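Local coordinates for structural protein (unclassified Rudivirus, PDB 6WQ0), which forms the helical, filamentous nucleocapsid of a rod-shaped archaeal virus, wrapping around the DNA and probably holding it in the A-form through positively charged residues, at residues 60-63 and 64-68; 120-123 and 124-128. One frame throughout, in Å; residues are numbered along the deposited sequence.

Contact 1. Residues 60-63 and 64-68; sequences SAVL and TQYGV
L63 and V68 meet across the end of helix 50-64, which G67, with positive phi (86°), turns aside in a Schellman-like turn. V68 N to L63 O, the bond corresponding to the 6→1 bond of a Schellman motif, is weak, with the atoms 3.4 Å apart. Beside it runs the apolar contact expected there, L63 CD2 to V68 CG2 at 4.2 Å. L63 O is also gripped by Y66 N, which approaches from above the carbonyl plane.

One turn back, S60 O accepts T64 N almost straight along its carbonyl bond. The chi1 of T64 (-47°) sets OG1 next to its own backbone N and within 2.9 Å of S60 O. T64 OG1 is hydrogen-bonded to I90 O of a second subunit, so it is not settled whether its single proton also serves S60 O. NH2 of R73 makes weak hydrogen bonds to both S60 O and T64 OG1.

The exposed side chains lie against carbonyl groups. From CG, which sits beside the backbone N, Q65 runs on extended, and this CG is 3.5 Å from A61 O. Y66 offers the edge of its ring: CD1 lies 3.4 Å from V62 O, which is near the ring plane.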
loop_
_atom_site.group_PDB
_atom_site.type_symbol
_atom_site.label_atom_id
_atom_site.label_comp_id
_atom_site.label_asym_id
_atom_site.label_seq_id
_atom_site.Cartn_x
_atom_site.Cartn_y
_atom_site.Cartn_z
ATOM N N SER C 60 22.804 5.603 -85.290
ATOM C CA SER C 60 23.173 4.192 -85.332
ATOM C C SER C 60 22.763 3.560 -86.657
ATOM O O SER C 60 23.556 2.862 -87.305
ATOM C CB SER C 60 22.531 3.460 -84.156
ATOM O OG SER C 60 22.942 2.107 -84.096
ATOM N N ALA C 61 21.518 3.805 -87.079
ATOM C CA ALA C 61 21.058 3.302 -88.370
ATOM C C ALA C 61 21.946 3.791 -89.508
ATOM O O ALA C 61 22.225 3.048 -90.454
ATOM C CB ALA C 61 19.610 3.720 -88.603
ATOM N N VAL C 62 22.396 5.044 -89.438
ATOM C CA VAL C 62 23.253 5.580 -90.495
ATOM C C VAL C 62 24.627 4.922 -90.463
ATOM O O VAL C 62 25.206 4.605 -91.507
ATOM C CB VAL C 62 23.360 7.112 -90.376
ATOM C CG1 VAL C 62 24.442 7.642 -91.290
ATOM C CG2 VAL C 62 22.037 7.760 -90.705
ATOM N N LEU C 63 25.167 4.701 -89.264
ATOM C CA LEU C 63 26.520 4.175 -89.128
ATOM C C LEU C 63 26.606 2.728 -89.589
ATOM O O LEU C 63 27.632 2.310 -90.130
ATOM C CB LEU C 63 26.991 4.292 -87.680
ATOM C CG LEU C 63 27.336 5.669 -87.113
ATOM C CD1 LEU C 63 27.780 5.548 -85.668
ATOM C CD2 LEU C 63 28.397 6.338 -87.950
ATOM N N THR C 64 25.546 1.944 -89.373
ATOM C CA THR C 64 25.573 0.555 -89.824
ATOM C C THR C 64 25.574 0.449 -91.347
ATOM O O THR C 64 26.028 -0.559 -91.893
ATOM C CB THR C 64 24.394 -0.215 -89.228
ATOM O OG1 THR C 64 24.309 0.062 -87.829
ATOM C CG2 THR C 64 24.575 -1.707 -89.405
ATOM N N GLN C 65 25.082 1.472 -92.049
ATOM C CA GLN C 65 25.151 1.503 -93.505
ATOM C C GLN C 65 26.531 1.864 -94.029
ATOM O O GLN C 65 26.750 1.790 -95.239
ATOM C CB GLN C 65 24.146 2.502 -94.068
ATOM C CG GLN C 65 22.701 2.183 -93.769
ATOM C CD GLN C 65 21.773 3.309 -94.173
ATOM O OE1 GLN C 65 22.214 4.331 -94.694
ATOM N NE2 GLN C 65 20.481 3.129 -93.929
ATOM N N TYR C 66 27.455 2.262 -93.162
ATOM C CA TYR C 66 28.788 2.649 -93.585
ATOM C C TYR C 66 29.878 1.725 -93.067
ATOM O O TYR C 66 31.048 1.931 -93.407
ATOM C CB TYR C 66 29.089 4.091 -93.145
ATOM C CG TYR C 66 28.536 5.139 -94.086
ATOM C CD1 TYR C 66 27.188 5.453 -94.091
ATOM C CD2 TYR C 66 29.363 5.810 -94.970
ATOM C CE1 TYR C 66 26.679 6.403 -94.950
ATOM C CE2 TYR C 66 28.864 6.763 -95.829
ATOM C CZ TYR C 66 27.522 7.056 -95.815
ATOM O OH TYR C 66 27.023 8.005 -96.675
ATOM N N GLY C 67 29.539 0.723 -92.263
ATOM C CA GLY C 67 30.508 -0.251 -91.815
ATOM C C GLY C 67 31.282 0.124 -90.578
ATOM O O GLY C 67 32.341 -0.460 -90.332
ATOM N N VAL C 68 30.789 1.063 -89.784
ATOM C CA VAL C 68 31.513 1.553 -88.619
ATOM C C VAL C 68 31.163 0.688 -87.419
ATOM O O VAL C 68 29.984 0.466 -87.123
ATOM C CB VAL C 68 31.190 3.030 -88.351
ATOM C CG1 VAL C 68 32.050 3.554 -87.232
ATOM C CG2 VAL C 68 31.402 3.856 -89.601
#

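Contact 2. Residues 120-123 and 124-128; sequences AVTN and IILGS
V121 and I125, one helical turn apart, lie side by side and point the same way, with V121 CG1 4.0 Å from I125 CD1. I125 adopts a chi1 of -65°, which brings CG1 beside its own backbone N and back over the previous turn, 3.3 Å from V121 O. I124 differs: CG2 sits between its backbone N and carbonyl carbon, so this branch, not CG1, faces the V121 carbonyl. L126 rests its CB against T122 O.

The hydrogen bonds are a run of backbone i+4 bonds. They join I124 N to A120 O, I125 N to V121 O and L126 N to T122 O, the last at 2.9 Å. The series closes with G127 N to N123 O at 3.0 Å, bent to 132° at the hydrogen. This is a helix C-terminus ended by a positive-phi glycine: just after L126, the last helical residue, G127 leaves the helix with a phi of 106°, a backbone region that glycine enters easily, and the chain turns away at S128.

Around this helix end, V121, I124 and I125 pack on helix 50-64, T122 and L126 lie against V100 of helix 94-111, and Y79 of helix 71-89 meets both V121 and T122.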
loop_
_atom_site.group_PDB
_atom_site.type_symbol
_atom_site.label_atom_id
_atom_site.label_comp_id
_atom_site.label_asym_id
_atom_site.label_seq_id
_atom_site.Cartn_x
_atom_site.Cartn_y
_atom_site.Cartn_z
ATOM N N ALA C 120 26.897 12.473 -93.640
ATOM C CA ALA C 120 25.737 11.595 -93.509
ATOM C C ALA C 120 25.021 11.802 -92.178
ATOM O O ALA C 120 23.783 11.821 -92.123
ATOM C CB ALA C 120 26.160 10.137 -93.665
ATOM N N VAL C 121 25.780 11.977 -91.096
ATOM C CA VAL C 121 25.178 12.171 -89.779
ATOM C C VAL C 121 24.458 13.514 -89.709
ATOM O O VAL C 121 23.313 13.602 -89.245
ATOM C CB VAL C 121 26.246 12.045 -88.678
ATOM C CG1 VAL C 121 25.647 12.362 -87.330
ATOM C CG2 VAL C 121 26.816 10.651 -88.661
ATOM N N THR C 122 25.114 14.584 -90.160
ATOM C CA THR C 122 24.447 15.878 -90.133
ATOM C C THR C 122 23.275 15.937 -91.105
ATOM O O THR C 122 22.361 16.737 -90.900
ATOM C CB THR C 122 25.447 17.000 -90.417
ATOM O OG1 THR C 122 24.796 18.270 -90.283
ATOM C CG2 THR C 122 25.998 16.878 -91.790
ATOM N N ASN C 123 23.255 15.083 -92.127
ATOM C CA ASN C 123 22.098 15.016 -93.006
ATOM C C ASN C 123 20.929 14.311 -92.331
ATOM O O ASN C 123 19.786 14.761 -92.439
ATOM C CB ASN C 123 22.480 14.314 -94.307
ATOM C CG ASN C 123 21.328 14.208 -95.274
ATOM O OD1 ASN C 123 21.131 15.075 -96.116
ATOM N ND2 ASN C 123 20.568 13.130 -95.170
ATOM N N ILE C 124 21.188 13.206 -91.630
ATOM C CA ILE C 124 20.086 12.547 -90.933
ATOM C C ILE C 124 19.562 13.419 -89.798
ATOM O O ILE C 124 18.392 13.307 -89.416
ATOM C CB ILE C 124 20.501 11.147 -90.434
ATOM C CG1 ILE C 124 19.269 10.274 -90.195
ATOM C CG2 ILE C 124 21.299 11.226 -89.151
ATOM C CD1 ILE C 124 18.568 9.858 -91.438
ATOM N N ILE C 125 20.390 14.306 -89.248
ATOM C CA ILE C 125 19.935 15.112 -88.117
ATOM C C ILE C 125 19.259 16.400 -88.573
ATOM O O ILE C 125 18.126 16.687 -88.173
ATOM C CB ILE C 125 21.091 15.416 -87.149
ATOM C CG1 ILE C 125 21.594 14.123 -86.518
ATOM C CG2 ILE C 125 20.635 16.360 -86.057
ATOM C CD1 ILE C 125 22.666 14.332 -85.502
ATOM N N LEU C 126 19.940 17.197 -89.394
ATOM C CA LEU C 126 19.420 18.507 -89.763
ATOM C C LEU C 126 18.652 18.512 -91.074
ATOM O O LEU C 126 17.881 19.445 -91.315
ATOM C CB LEU C 126 20.558 19.524 -89.856
ATOM C CG LEU C 126 21.168 19.989 -88.539
ATOM C CD1 LEU C 126 22.071 21.172 -88.779
ATOM C CD2 LEU C 126 20.083 20.325 -87.539
ATOM N N GLY C 127 18.845 17.511 -91.923
ATOM C CA GLY C 127 18.177 17.427 -93.202
ATOM C C GLY C 127 19.065 17.730 -94.384
ATOM O O GLY C 127 18.734 17.336 -95.508
ATOM N N SER C 128 20.177 18.420 -94.166
ATOM C CA SER C 128 21.124 18.766 -95.208
ATOM C C SER C 128 22.532 18.613 -94.660
ATOM O O SER C 128 22.756 18.803 -93.460
ATOM C CB SER C 128 20.912 20.206 -95.699
ATOM O OG SER C 128 21.873 20.564 -96.674
#

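Overall arrangement
Both contacts illustrate one way of ending a helix, with a positive-phi glycine, at two places in an all-helical chain. Their centres are 13 Å apart, and the two pieces touch directly through side-chain packing. V62 of contact 1 straddles two residues of contact 2, with CG2 3.7 Å from I124 CB and CG1 3.8 Å from A120 CB; Y66 OH also comes within 3.8 Å of A120 CB. Their surroundings differ. The nearest atom of contact 1 is about 4 Å from the bound DNA, and S60 packs on a phosphate; this contact also meets a second subunit. Contact 2 stays about 10 Å from the DNA, nearest atoms again, and no other protein chain touches it.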